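Local coordinates for nicotinate phosphoribosyltransferase (Porphyromonas gingivalis, PDB 2IM5), which probably catalyses the ATP-dependent synthesis of nicotinate ribonucleotide from nicotinate and phosphoribosyl diphosphate, a step of NAD(+) biosynthesis, at residues V247-T251 with Y252-V256. Numbering follows the deposited sequence.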
# COMPACT_ATOMS: atom_id res chain seq x y z
N VAL A 247 11.82 2.60 3.87
CA VAL A 247 11.00 3.25 4.87
C VAL A 247 10.23 4.46 4.35
O VAL A 247 10.74 5.25 3.55
CB VAL A 247 11.85 3.65 6.10
CG1 VAL A 247 12.91 4.66 5.69
CG2 VAL A 247 10.95 4.23 7.20
N LEU A 248 8.98 4.58 4.80
CA LEU A 248 8.11 5.69 4.46
C LEU A 248 8.46 6.82 5.42
O LEU A 248 8.60 6.58 6.62
CB LEU A 248 6.64 5.30 4.64
CG LEU A 248 5.94 4.74 3.40
CD1 LEU A 248 4.57 4.21 3.80
CD2 LEU A 248 5.80 5.84 2.35
N THR A 249 8.56 8.04 4.91
CA THR A 249 8.94 9.17 5.74
C THR A 249 7.89 10.24 6.01
O THR A 249 8.06 11.04 6.93
CB THR A 249 10.15 9.90 5.11
OG1 THR A 249 9.73 10.56 3.91
CG2 THR A 249 11.26 8.91 4.76
N ASP A 250 6.80 10.25 5.26
CA ASP A 250 5.79 11.30 5.42
C ASP A 250 4.63 11.10 6.40
O ASP A 250 3.78 11.99 6.52
CB ASP A 250 5.21 11.66 4.04
CG ASP A 250 4.34 10.55 3.48
OD1 ASP A 250 4.56 9.37 3.82
OD2 ASP A 250 3.42 10.85 2.68
N THR A 251 4.59 9.96 7.09
CA THR A 251 3.50 9.69 8.03
C THR A 251 3.21 10.89 8.92
O THR A 251 2.06 11.32 9.03
CB THR A 251 3.80 8.48 8.92
OG1 THR A 251 4.27 7.40 8.11
CG2 THR A 251 2.54 8.04 9.67
N TYR A 252 4.24 11.43 9.54
CA TYR A 252 4.04 12.60 10.40
C TYR A 252 4.87 13.73 9.85
O TYR A 252 5.44 14.51 10.61
CB TYR A 252 4.46 12.28 11.85
CG TYR A 252 3.66 11.16 12.44
CD1 TYR A 252 2.28 11.26 12.59
CD2 TYR A 252 4.27 9.96 12.80
CE1 TYR A 252 1.52 10.20 13.07
CE2 TYR A 252 3.53 8.89 13.29
CZ TYR A 252 2.16 9.02 13.42
OH TYR A 252 1.41 7.96 13.88
N THR A 253 4.94 13.81 8.52
CA THR A 253 5.71 14.85 7.85
C THR A 253 7.16 14.40 7.69
O THR A 253 7.77 13.89 8.64
CB THR A 253 5.65 16.17 8.66
OG1 THR A 253 4.58 16.99 8.15
CG2 THR A 253 6.95 16.88 8.63
N THR A 254 7.70 14.59 6.50
CA THR A 254 9.07 14.21 6.22
C THR A 254 10.10 15.04 7.00
O THR A 254 11.17 14.54 7.32
CB THR A 254 9.38 14.29 4.70
OG1 THR A 254 8.66 13.25 4.02
CG2 THR A 254 10.87 14.11 4.43
N ASP A 255 9.77 16.29 7.31
CA ASP A 255 10.69 17.12 8.08
C ASP A 255 10.90 16.52 9.47
O ASP A 255 12.02 16.53 9.99
CB ASP A 255 10.18 18.57 8.21
CG ASP A 255 10.28 19.34 6.90
OD1 ASP A 255 11.03 18.91 6.00
OD2 ASP A 255 9.61 20.40 6.78
N VAL A 256 9.82 16.01 10.06
CA VAL A 256 9.91 15.40 11.38
C VAL A 256 10.73 14.11 11.27
O VAL A 256 11.60 13.83 12.10
CB VAL A 256 8.51 15.07 11.94
CG1 VAL A 256 8.64 14.16 13.16
CG2 VAL A 256 7.79 16.37 12.31
O HOH W 1 7.23 11.09 9.53
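Asp250 and Thr253 close a type I beta turn between strand 246-248 and helix 254-260. Thr253 N donates to Asp250 O at 2.9 Å. A water bridges the inside of the loop between Thr249 O, 2.7 Å from the water oxygen, and Tyr252 N, which donates to it. The CA of Thr254 also approaches Thr249 O (3.4 Å) in a CA-H...O contact. Across the mouth of the loop, Thr249 OG1 donates to Thr254 OG1 at 2.9 Å. Thr249 reaches it because OG1 sits between its own backbone N and carbonyl carbon (chi1 70°). Thr254 OG1 is also hydrogen-bonded to Asp370 OD2, so this buried hydroxyl has two partners. At the tip, Thr251 CG2 lies over the centre of the Tyr252 ring, 3.9 Å from the centroid, in a CH-pi contact. Tyr225 meets the same ring edge-to-face. Asp250 OD2 hydrogen-bonds to Ser276 OG, and Thr251 OG1 makes a weak hydrogen bond to His213 ND1, the predicted phosphohistidine, which is unmodified here. This is a beta-alpha connection at the C-terminal end of a parallel strand, as in the TIM-barrel-like domain of this family, beside the predicted phosphorylation site.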